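PDB 3UN7: peptidoglycan D,D-transpeptidase PbpA from Mycobacterium tuberculosis, which probably cross-links peptidoglycan strands of the cell wall as a penicillin-binding D,D-transpeptidase, taking part in the regulation of cell length. Local coordinates for residues A[133-138]-A[425-430]; A[243-248]-A[371-376]; A[385-390]-A[453-458]; A[390-395]-A[414-419]. One frame throughout, in Å; residues are numbered along the deposited sequence.

Contact 1 (A[133-138]-A[425-430])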
loop_
_atom_site.group_PDB
_atom_site.type_symbol
_atom_site.label_atom_id
_atom_site.label_comp_id
_atom_site.label_asym_id
_atom_site.label_seq_id
_atom_site.Cartn_x
_atom_site.Cartn_y
_atom_site.Cartn_z
ATOM N N VAL A 133 -4.010 -3.764 2.082
ATOM C CA VAL A 133 -3.218 -3.381 3.232
ATOM C C VAL A 133 -1.735 -3.510 2.879
ATOM O O VAL A 133 -1.302 -4.511 2.299
ATOM C CB VAL A 133 -3.517 -4.268 4.477
ATOM C CG1 VAL A 133 -2.580 -3.914 5.633
ATOM C CG2 VAL A 133 -4.988 -4.146 4.906
ATOM N N VAL A 134 -0.957 -2.499 3.234
ATOM C CA VAL A 134 0.480 -2.528 3.000
ATOM C C VAL A 134 1.147 -2.160 4.304
ATOM O O VAL A 134 0.712 -1.219 4.994
ATOM C CB VAL A 134 0.935 -1.517 1.900
ATOM C CG1 VAL A 134 2.461 -1.505 1.783
ATOM C CG2 VAL A 134 0.317 -1.867 0.552
ATOM N N ALA A 135 2.204 -2.891 4.641
ATOM C CA ALA A 135 3.035 -2.562 5.776
ATOM C C ALA A 135 4.484 -2.483 5.310
ATOM O O ALA A 135 4.968 -3.329 4.552
ATOM C CB ALA A 135 2.862 -3.587 6.913
ATOM N N LEU A 136 5.153 -1.431 5.753
ATOM C CA LEU A 136 6.530 -1.154 5.358
ATOM C C LEU A 136 7.351 -0.940 6.609
ATOM O O LEU A 136 6.836 -0.476 7.635
ATOM C CB LEU A 136 6.609 0.117 4.494
ATOM C CG LEU A 136 5.824 0.168 3.172
ATOM C CD1 LEU A 136 6.009 1.523 2.495
ATOM C CD2 LEU A 136 6.266 -0.962 2.216
ATOM N N GLU A 137 8.629 -1.272 6.527
ATOM C CA GLU A 137 9.571 -0.930 7.592
ATOM C C GLU A 137 10.238 0.369 7.181
ATOM O O GLU A 137 10.997 0.376 6.215
ATOM C CB GLU A 137 10.622 -2.027 7.726
ATOM C CG GLU A 137 11.620 -1.789 8.855
ATOM C CD GLU A 137 12.408 -3.041 9.140
ATOM O OE1 GLU A 137 13.277 -3.387 8.325
ATOM O OE2 GLU A 137 12.141 -3.692 10.167
ATOM N N PRO A 138 9.969 1.474 7.908
ATOM C CA PRO A 138 10.382 2.771 7.385
ATOM C C PRO A 138 11.893 2.987 7.231
ATOM O O PRO A 138 12.294 3.663 6.289
ATOM C CB PRO A 138 9.737 3.770 8.362
ATOM C CG PRO A 138 8.624 2.990 9.036
ATOM C CD PRO A 138 9.243 1.625 9.186
ATOM N N VAL A 425 7.207 0.408 11.850
ATOM C CA VAL A 425 6.253 -0.034 10.863
ATOM C C VAL A 425 5.442 1.174 10.379
ATOM O O VAL A 425 5.161 2.103 11.145
ATOM C CB VAL A 425 5.356 -1.177 11.429
ATOM C CG1 VAL A 425 4.575 -0.721 12.694
ATOM C CG2 VAL A 425 4.438 -1.785 10.363
ATOM N N ALA A 426 5.101 1.161 9.103
ATOM C CA ALA A 426 4.187 2.131 8.524
ATOM C C ALA A 426 3.151 1.327 7.754
ATOM O O ALA A 426 3.495 0.309 7.162
ATOM C CB ALA A 426 4.935 3.042 7.607
ATOM N N VAL A 427 1.901 1.776 7.753
ATOM C CA VAL A 427 0.823 1.020 7.118
ATOM C C VAL A 427 -0.057 1.915 6.265
ATOM O O VAL A 427 -0.149 3.127 6.496
ATOM C CB VAL A 427 -0.071 0.234 8.139
ATOM C CG1 VAL A 427 0.772 -0.722 8.975
ATOM C CG2 VAL A 427 -0.885 1.203 9.073
ATOM N N ALA A 428 -0.669 1.315 5.255
ATOM C CA ALA A 428 -1.797 1.938 4.569
ATOM C C ALA A 428 -2.887 0.914 4.450
ATOM O O ALA A 428 -2.630 -0.232 4.057
ATOM C CB ALA A 428 -1.417 2.435 3.198
ATOM N N VAL A 429 -4.099 1.333 4.795
ATOM C CA VAL A 429 -5.283 0.493 4.645
ATOM C C VAL A 429 -6.193 1.234 3.707
ATOM O O VAL A 429 -6.491 2.425 3.914
ATOM C CB VAL A 429 -5.997 0.281 5.985
ATOM C CG1 VAL A 429 -7.280 -0.545 5.813
ATOM C CG2 VAL A 429 -5.061 -0.354 6.988
ATOM N N LEU A 430 -6.601 0.556 2.644
ATOM C CA LEU A 430 -7.692 1.058 1.828
ATOM C C LEU A 430 -8.860 0.079 1.880
ATOM O O LEU A 430 -8.702 -1.100 1.528
ATOM C CB LEU A 430 -7.246 1.289 0.377
ATOM C CG LEU A 430 -8.464 1.485 -0.534
ATOM C CD1 LEU A 430 -8.970 2.933 -0.518
ATOM C CD2 LEU A 430 -8.114 1.010 -1.913
#
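Strand residues Val133 to Leu136 pair antiparallel with Ala426 to Val429, the short strand axes running at 165° and coming within 4.6 Å, which makes this one of the two seams flanking the middle strand of the five-stranded antiparallel sheet of the transpeptidase domain. Two hydrogen-bonded pairs give the evidence for the register. Val134 and Ala428 exchange both N-H to O bonds, as do Leu136 and Ala426, with Leu136 N to Ala426 O at 2.8 Å. Between and beside them sit the non-hydrogen-bonded pairs Ala135 with Val427 and Val133 with Val429.

Side chains alternate between two faces. On one, Ala135 CB lies 4.1 Å from Val427 CG1, whose branch is anti to the carbonyl carbon (chi1 -57°), and Val133 CG2 meets Val429 CG2 at 4.3 Å. This face is covered by helix 446-458, through Val453 and Ile449. The face of Val134, Leu136, Ala426 and Ala428 turns to helix 317-328, where Ala321 meets Val134 and Ala428. Past the strand end the Pro138 ring lies against the start of the partner strand, with CD 3.6 Å from Val425 N and CG 4.0 Å from Ala426 CB.

Contact 2 (A[243-248]-A[371-376])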
loop_
_atom_site.group_PDB
_atom_site.type_symbol
_atom_site.label_atom_id
_atom_site.label_comp_id
_atom_site.label_asym_id
_atom_site.label_seq_id
_atom_site.Cartn_x
_atom_site.Cartn_y
_atom_site.Cartn_z
ATOM N N VAL A 243 -9.653 28.568 12.480
ATOM C CA VAL A 243 -8.929 27.614 13.327
ATOM C C VAL A 243 -7.474 27.548 12.872
ATOM O O VAL A 243 -7.163 27.883 11.729
ATOM C CB VAL A 243 -9.524 26.174 13.290
ATOM C CG1 VAL A 243 -10.880 26.102 14.037
ATOM C CG2 VAL A 243 -9.638 25.666 11.866
ATOM N N SER A 244 -6.597 27.119 13.774
ATOM C CA SER A 244 -5.194 26.927 13.440
ATOM C C SER A 244 -5.050 25.801 12.420
ATOM O O SER A 244 -5.868 24.881 12.382
ATOM C CB SER A 244 -4.393 26.593 14.699
ATOM O OG SER A 244 -4.698 25.281 15.163
ATOM N N LEU A 245 -4.006 25.882 11.597
ATOM C CA LEU A 245 -3.634 24.793 10.699
ATOM C C LEU A 245 -3.574 23.466 11.469
ATOM O O LEU A 245 -4.116 22.475 11.004
ATOM C CB LEU A 245 -2.292 25.102 10.009
ATOM C CG LEU A 245 -1.767 24.244 8.846
ATOM C CD1 LEU A 245 -0.815 25.064 7.971
ATOM C CD2 LEU A 245 -1.066 23.021 9.367
ATOM N N ARG A 246 -2.947 23.446 12.643
ATOM C CA ARG A 246 -2.894 22.209 13.443
ATOM C C ARG A 246 -4.294 21.675 13.742
ATOM O O ARG A 246 -4.559 20.478 13.583
ATOM C CB ARG A 246 -2.096 22.386 14.750
ATOM C CG ARG A 246 -2.141 21.153 15.679
ATOM C CD ARG A 246 -2.920 21.402 16.995
ATOM N NE ARG A 246 -3.447 20.182 17.630
ATOM C CZ ARG A 246 -2.722 19.103 17.937
ATOM N NH1 ARG A 246 -1.420 19.050 17.663
ATOM N NH2 ARG A 246 -3.305 18.055 18.512
ATOM N N GLU A 247 -5.177 22.558 14.198
ATOM C CA GLU A 247 -6.533 22.155 14.518
ATOM C C GLU A 247 -7.251 21.594 13.282
ATOM O O GLU A 247 -7.866 20.531 13.360
ATOM C CB GLU A 247 -7.312 23.312 15.144
ATOM C CG GLU A 247 -8.614 22.884 15.796
ATOM C CD GLU A 247 -9.219 23.957 16.689
ATOM O OE1 GLU A 247 -9.125 25.160 16.350
ATOM O OE2 GLU A 247 -9.796 23.591 17.734
ATOM N N ALA A 248 -7.149 22.294 12.151
ATOM C CA ALA A 248 -7.761 21.840 10.895
ATOM C C ALA A 248 -7.241 20.462 10.483
ATOM O O ALA A 248 -8.005 19.616 10.002
ATOM C CB ALA A 248 -7.516 22.846 9.774
ATOM N N THR A 371 4.699 14.542 11.813
ATOM C CA THR A 371 4.570 13.489 12.811
ATOM C C THR A 371 3.688 13.920 13.993
ATOM O O THR A 371 2.783 13.190 14.410
ATOM C CB THR A 371 5.955 13.056 13.307
ATOM O OG1 THR A 371 6.713 12.532 12.204
ATOM C CG2 THR A 371 5.824 11.977 14.356
ATOM N N GLU A 372 3.964 15.113 14.520
ATOM C CA GLU A 372 3.211 15.702 15.624
ATOM C C GLU A 372 1.739 15.916 15.240
ATOM O O GLU A 372 0.832 15.626 16.022
ATOM C CB GLU A 372 3.891 17.015 16.010
ATOM C CG GLU A 372 3.094 18.004 16.849
ATOM C CD GLU A 372 3.558 19.448 16.599
ATOM O OE1 GLU A 372 2.680 20.357 16.572
ATOM O OE2 GLU A 372 4.794 19.658 16.407
ATOM N N LEU A 373 1.511 16.396 14.024
ATOM C CA LEU A 373 0.155 16.590 13.514
ATOM C C LEU A 373 -0.594 15.257 13.439
ATOM O O LEU A 373 -1.761 15.160 13.811
ATOM C CB LEU A 373 0.212 17.265 12.130
ATOM C CG LEU A 373 0.624 18.747 12.136
ATOM C CD1 LEU A 373 0.603 19.367 10.737
ATOM C CD2 LEU A 373 -0.289 19.534 13.035
ATOM N N MET A 374 0.105 14.238 12.960
ATOM C CA MET A 374 -0.445 12.900 12.810
ATOM C C MET A 374 -0.640 12.181 14.144
ATOM O O MET A 374 -1.596 11.422 14.308
ATOM C CB MET A 374 0.427 12.093 11.837
ATOM C CG MET A 374 0.267 12.555 10.405
ATOM S SD MET A 374 1.380 11.704 9.255
ATOM C CE MET A 374 0.648 10.061 9.192
ATOM N N VAL A 375 0.241 12.430 15.104
ATOM C CA VAL A 375 -0.010 11.979 16.489
ATOM C C VAL A 375 -1.311 12.613 17.027
ATOM O O VAL A 375 -2.140 11.939 17.656
ATOM C CB VAL A 375 1.188 12.269 17.428
ATOM C CG1 VAL A 375 0.795 12.103 18.905
ATOM C CG2 VAL A 375 2.363 11.335 17.079
ATOM N N GLY A 376 -1.496 13.899 16.741
ATOM C CA GLY A 376 -2.717 14.600 17.148
ATOM C C GLY A 376 -3.959 14.030 16.481
ATOM O O GLY A 376 -4.972 13.816 17.148
#
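Arg246 and Leu373 carry this contact, a helix-to-helix junction in the transpeptidase domain between the first turn of helix 245-251 and the middle of helix 364-379. Their CA atoms are 6.4 Å apart, and the two side chains lie alongside one another, pointing opposite ways. Leu373 sends one methyl, CD2, against the aliphatic base of the arginine, reaching Arg246 CG at 3.6 Å and Arg246 CB at 3.8 Å. Its other methyl, CD1, looks toward Leu245 CD2 at 4.2 Å, a looser apolar touch. Leu373 thus gives one methyl to each of two consecutive residues, Leu245 and Arg246.

The arginine chain leaves its backbone with CG opposite the N atom (chi1 174°), then bends at chi2, whose value of -112° lies away from the usual staggered positions. Beyond this bend the guanidinium reaches helix 364-379 near Glu372 and Gly376, approaching both obliquely. Arg246 NH1 is 4.4 Å from Glu372 OE1, too far for a salt bridge, so any attraction is probably long-range; Glu210, whose carboxylate lies close to that of Glu372, would probably add to the negative potential here. Behind the contact, Ser244 is the N-cap of helix 245-251, its OG accepting from Glu247 N at 2.9 Å. At the far end of the arginine, NH2 lies 3.8 Å from Gly376 CA.

Contact 3 (A[385-390]-A[453-458])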
loop_
_atom_site.group_PDB
_atom_site.type_symbol
_atom_site.label_atom_id
_atom_site.label_comp_id
_atom_site.label_asym_id
_atom_site.label_seq_id
_atom_site.Cartn_x
_atom_site.Cartn_y
_atom_site.Cartn_z
ATOM N N GLY A 385 -9.042 -0.460 18.861
ATOM C CA GLY A 385 -7.826 -1.221 18.616
ATOM C C GLY A 385 -6.536 -0.528 19.006
ATOM O O GLY A 385 -5.460 -1.007 18.666
ATOM N N ALA A 386 -6.637 0.591 19.726
ATOM C CA ALA A 386 -5.465 1.282 20.271
ATOM C C ALA A 386 -4.611 0.287 21.059
ATOM O O ALA A 386 -5.135 -0.642 21.651
ATOM C CB ALA A 386 -5.897 2.444 21.168
ATOM N N ILE A 387 -3.298 0.491 21.045
ATOM C CA ILE A 387 -2.357 -0.428 21.672
ATOM C C ILE A 387 -1.733 0.241 22.893
ATOM O O ILE A 387 -1.086 1.284 22.760
ATOM C CB ILE A 387 -1.231 -0.854 20.678
ATOM C CG1 ILE A 387 -1.829 -1.339 19.351
ATOM C CG2 ILE A 387 -0.336 -1.925 21.306
ATOM C CD1 ILE A 387 -0.911 -1.171 18.127
ATOM N N PRO A 388 -1.946 -0.340 24.093
ATOM C CA PRO A 388 -1.329 0.167 25.323
ATOM C C PRO A 388 0.178 0.397 25.186
ATOM O O PRO A 388 0.919 -0.525 24.834
ATOM C CB PRO A 388 -1.588 -0.959 26.328
ATOM C CG PRO A 388 -2.849 -1.580 25.855
ATOM C CD PRO A 388 -2.811 -1.507 24.355
ATOM N N GLY A 389 0.611 1.630 25.447
ATOM C CA GLY A 389 2.036 1.975 25.459
ATOM C C GLY A 389 2.632 2.127 24.073
ATOM O O GLY A 389 3.852 2.066 23.899
ATOM N N VAL A 390 1.771 2.294 23.076
ATOM C CA VAL A 390 2.232 2.506 21.717
ATOM C C VAL A 390 1.542 3.735 21.151
ATOM O O VAL A 390 0.311 3.785 21.012
ATOM C CB VAL A 390 2.044 1.258 20.800
ATOM C CG1 VAL A 390 2.252 1.630 19.339
ATOM C CG2 VAL A 390 3.020 0.139 21.186
ATOM N N VAL A 453 -2.745 -4.377 12.348
ATOM C CA VAL A 453 -1.548 -4.643 11.554
ATOM C C VAL A 453 -0.309 -4.137 12.289
ATOM O O VAL A 453 0.706 -4.848 12.379
ATOM C CB VAL A 453 -1.666 -4.047 10.127
ATOM C CG1 VAL A 453 -0.363 -4.142 9.390
ATOM C CG2 VAL A 453 -2.741 -4.783 9.353
ATOM N N ILE A 454 -0.405 -2.920 12.825
ATOM C CA ILE A 454 0.647 -2.342 13.659
ATOM C C ILE A 454 0.918 -3.205 14.898
ATOM O O ILE A 454 2.075 -3.470 15.235
ATOM C CB ILE A 454 0.313 -0.881 14.063
ATOM C CG1 ILE A 454 0.338 0.006 12.822
ATOM C CG2 ILE A 454 1.309 -0.380 15.124
ATOM C CD1 ILE A 454 -0.331 1.389 12.982
ATOM N N GLU A 455 -0.150 -3.651 15.556
ATOM C CA GLU A 455 -0.018 -4.491 16.749
ATOM C C GLU A 455 0.777 -5.746 16.407
ATOM O O GLU A 455 1.702 -6.105 17.134
ATOM C CB GLU A 455 -1.387 -4.862 17.317
ATOM C CG GLU A 455 -1.331 -5.645 18.641
ATOM C CD GLU A 455 -2.679 -5.699 19.349
ATOM O OE1 GLU A 455 -3.568 -4.864 19.024
ATOM O OE2 GLU A 455 -2.848 -6.567 20.244
ATOM N N ALA A 456 0.427 -6.382 15.289
ATOM C CA ALA A 456 1.103 -7.603 14.836
ATOM C C ALA A 456 2.579 -7.337 14.566
ATOM O O ALA A 456 3.448 -8.129 14.959
ATOM C CB ALA A 456 0.422 -8.155 13.596
ATOM N N ALA A 457 2.861 -6.212 13.917
ATOM C CA ALA A 457 4.238 -5.783 13.636
ATOM C C ALA A 457 5.088 -5.560 14.884
ATOM O O ALA A 457 6.284 -5.843 14.883
ATOM C CB ALA A 457 4.229 -4.513 12.771
ATOM N N LEU A 458 4.473 -5.046 15.944
ATOM C CA LEU A 458 5.211 -4.653 17.159
ATOM C C LEU A 458 5.253 -5.714 18.254
ATOM O O LEU A 458 5.954 -5.559 19.261
ATOM C CB LEU A 458 4.645 -3.340 17.717
ATOM C CG LEU A 458 4.716 -2.133 16.774
ATOM C CD1 LEU A 458 4.163 -0.881 17.433
ATOM C CD2 LEU A 458 6.149 -1.903 16.275
HETATM O O HOH W 1 -5.194 -3.436 17.629
#
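Ile387 points its side chain at the last turns of helix 446-458 and crosses Glu455 obliquely; its CD1 methyl rests on the helix backbone, 3.7 Å from Glu455 N, while its CG1 lies beside the carboxylate oxygen, 3.9 Å from Glu455 OE1. Placing CG1 beside the backbone N (chi1 -50°) and extending CD1 from it makes this reach possible. The same CD1 touches Ile454 CG2 at 3.8 Å and Glu455 CB at 3.8 Å, filling the angle between these two neighbours on the helix.

One helical turn on, Val390 slants across Leu458, its CG1 3.7 Å from Leu458 CD1 and its CG2 slightly farther from that methyl. Ile387 and Val390 are the first and last residues of a type II beta turn with Pro388 and Gly389 at its corners, closed by Val390 N to Ile387 O, which presents both side chains to the helix while Gly389 takes the positive phi that this turn type uses. Ile454 continues inward to Val425 and Val427 of the central sheet.

At the outer edge a water donates to Gly385 O and to Glu455 OE1, at 2.7 and 2.6 Å. The loop before strand 393-399 is therefore held to the C-terminal helix by methyl packing, with polar linkage between the two segments made through solvent.

Contact 4 (A[390-395]-A[414-419])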
loop_
_atom_site.group_PDB
_atom_site.type_symbol
_atom_site.label_atom_id
_atom_site.label_comp_id
_atom_site.label_asym_id
_atom_site.label_seq_id
_atom_site.Cartn_x
_atom_site.Cartn_y
_atom_site.Cartn_z
ATOM N N VAL A 390 1.771 2.294 23.076
ATOM C CA VAL A 390 2.232 2.506 21.717
ATOM C C VAL A 390 1.542 3.735 21.151
ATOM O O VAL A 390 0.311 3.785 21.012
ATOM C CB VAL A 390 2.044 1.258 20.800
ATOM C CG1 VAL A 390 2.252 1.630 19.339
ATOM C CG2 VAL A 390 3.020 0.139 21.186
ATOM N N GLN A 391 2.359 4.737 20.860
ATOM C CA GLN A 391 1.890 5.978 20.269
ATOM C C GLN A 391 1.877 5.833 18.752
ATOM O O GLN A 391 2.892 5.492 18.141
ATOM C CB GLN A 391 2.810 7.128 20.681
ATOM C CG GLN A 391 2.282 8.495 20.333
ATOM C CD GLN A 391 3.261 9.598 20.688
ATOM O OE1 GLN A 391 4.431 9.567 20.289
ATOM N NE2 GLN A 391 2.784 10.586 21.436
ATOM N N ILE A 392 0.723 6.094 18.154
ATOM C CA ILE A 392 0.554 5.918 16.712
ATOM C C ILE A 392 0.364 7.300 16.103
ATOM O O ILE A 392 -0.371 8.117 16.662
ATOM C CB ILE A 392 -0.679 5.035 16.395
ATOM C CG1 ILE A 392 -0.475 3.611 16.906
ATOM C CG2 ILE A 392 -0.986 5.009 14.887
ATOM C CD1 ILE A 392 -1.716 2.724 16.767
ATOM N N ALA A 393 1.051 7.559 14.991
ATOM C CA ALA A 393 0.825 8.742 14.183
ATOM C C ALA A 393 -0.007 8.253 13.012
ATOM O O ALA A 393 0.351 7.256 12.379
ATOM C CB ALA A 393 2.153 9.310 13.677
ATOM N N SER A 394 -1.096 8.943 12.706
ATOM C CA SER A 394 -1.970 8.474 11.649
ATOM C C SER A 394 -2.693 9.596 10.921
ATOM O O SER A 394 -2.672 10.749 11.348
ATOM C CB SER A 394 -3.003 7.505 12.238
ATOM O OG SER A 394 -3.992 8.220 12.973
ATOM N N LYS A 395 -3.342 9.232 9.815
ATOM C CA LYS A 395 -4.333 10.078 9.170
ATOM C C LYS A 395 -5.439 9.163 8.637
ATOM O O LYS A 395 -5.161 8.271 7.833
ATOM C CB LYS A 395 -3.714 10.889 8.028
ATOM C CG LYS A 395 -4.670 11.942 7.431
ATOM C CD LYS A 395 -4.813 13.137 8.378
ATOM C CE LYS A 395 -5.850 14.151 7.901
ATOM N NZ LYS A 395 -7.225 13.591 7.919
ATOM N N TYR A 414 -6.738 4.596 5.912
ATOM C CA TYR A 414 -5.983 4.868 7.135
ATOM C C TYR A 414 -4.521 4.723 6.762
ATOM O O TYR A 414 -4.124 3.702 6.222
ATOM C CB TYR A 414 -6.334 3.841 8.200
ATOM C CG TYR A 414 -5.672 3.994 9.566
ATOM C CD1 TYR A 414 -6.101 4.968 10.474
ATOM C CD2 TYR A 414 -4.668 3.111 9.971
ATOM C CE1 TYR A 414 -5.528 5.070 11.745
ATOM C CE2 TYR A 414 -4.092 3.198 11.217
ATOM C CZ TYR A 414 -4.509 4.184 12.093
ATOM O OH TYR A 414 -3.924 4.238 13.325
ATOM N N ILE A 415 -3.724 5.754 7.017
ATOM C CA ILE A 415 -2.276 5.637 6.879
ATOM C C ILE A 415 -1.636 5.975 8.222
ATOM O O ILE A 415 -2.134 6.844 8.939
ATOM C CB ILE A 415 -1.694 6.478 5.708
ATOM C CG1 ILE A 415 -1.967 7.981 5.884
ATOM C CG2 ILE A 415 -2.280 5.997 4.366
ATOM C CD1 ILE A 415 -1.125 8.861 4.944
ATOM N N ALA A 416 -0.564 5.267 8.577
ATOM C CA ALA A 416 -0.062 5.368 9.949
ATOM C C ALA A 416 1.338 4.834 10.111
ATOM O O ALA A 416 1.837 4.106 9.259
ATOM C CB ALA A 416 -1.016 4.655 10.925
ATOM N N PHE A 417 1.981 5.242 11.197
ATOM C CA PHE A 417 3.241 4.646 11.608
ATOM C C PHE A 417 3.370 4.632 13.125
ATOM O O PHE A 417 2.681 5.374 13.818
ATOM C CB PHE A 417 4.440 5.301 10.900
ATOM C CG PHE A 417 4.593 6.767 11.155
ATOM C CD1 PHE A 417 5.387 7.219 12.208
ATOM C CD2 PHE A 417 3.989 7.708 10.308
ATOM C CE1 PHE A 417 5.561 8.591 12.427
ATOM C CE2 PHE A 417 4.162 9.076 10.521
ATOM C CZ PHE A 417 4.950 9.517 11.582
ATOM N N ALA A 418 4.230 3.758 13.635
ATOM C CA ALA A 418 4.346 3.538 15.066
ATOM C C ALA A 418 5.626 2.748 15.361
ATOM O O ALA A 418 6.117 2.061 14.481
ATOM C CB ALA A 418 3.117 2.762 15.579
ATOM N N PRO A 419 6.193 2.880 16.585
ATOM C CA PRO A 419 5.853 3.891 17.585
ATOM C C PRO A 419 6.208 5.240 17.002
ATOM O O PRO A 419 7.219 5.351 16.300
ATOM C CB PRO A 419 6.798 3.568 18.756
ATOM C CG PRO A 419 7.191 2.151 18.555
ATOM C CD PRO A 419 7.261 1.986 17.066
#
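Ala393 lays its methyl over one face of the Phe417 ring, CB standing 3.7 Å from the ring centroid and 18° off the normal, a CH-pi contact offset toward CZ. Phe417 is brought there by a chi1 of 60°, which sets the ring between its own backbone N and carbonyl carbon. The backbones beneath form an antiparallel beta hairpin. Ala393 with Phe417 and Lys395 with Ile415 are hydrogen-bonded pairs, the shortest bonds being Phe417 N to Ala393 O and Lys395 N to Ile415 O, both 2.8 Å. Between them Ser394 and Ala416 form a non-hydrogen-bonded pair, CA to CA 4.0 Å.

On the other face, Tyr414 runs alongside the partner strand: CE1 lies 3.5 Å from Ser394 CB, and its hydroxyl meets Ile392 CG2 at 3.4 Å, the Ile392 and Tyr414 side chains crossing at about a right angle. Ile392 CG1 packs 3.9 Å from Ala418 CB.

In the next shell, Glu378 OE1 hydrogen-bonds both Ser394 OG and Tyr414 OH, tying the hairpin to helix 364-379. Met374 and Thr371 of that helix approach Ala393 and Phe417. Lys395 opens the KTG motif of the penicillin-binding family; its side chain lies about 4 Å from that of Ser193, the probable acyl-ester nucleophile. The pairing sets the backbone at Lys395, from which the bent side chain, with NZ bonded to Ser252 OG, reaches toward Ser193, consistent with a part in the active site.

In the fold
All four contacts lie in the transpeptidase domain. Contacts 1 and 4 share its five-stranded sheet: strand 411-418 separates strand 425-431 from the edge strand 393-399, and their centres are about 10 Å apart. Contact 3, its centre about 9 Å from that of contact 4 and sharing Val390 with it, adds helix 446-458, which also packs on contact 1. Contact 2 stands outermost, its centre about 21 Å from that of contact 1. Along the chain, contacts 2 and 4 are nested in succession inside the loop closed by contact 1, whereas contact 3 crosses it. Helix 364-379 meets the strand that carries Lys395 directly, Met374 O probably bonding Ser394 N, while helix 446-458 packs on the sheet to which that strand belongs.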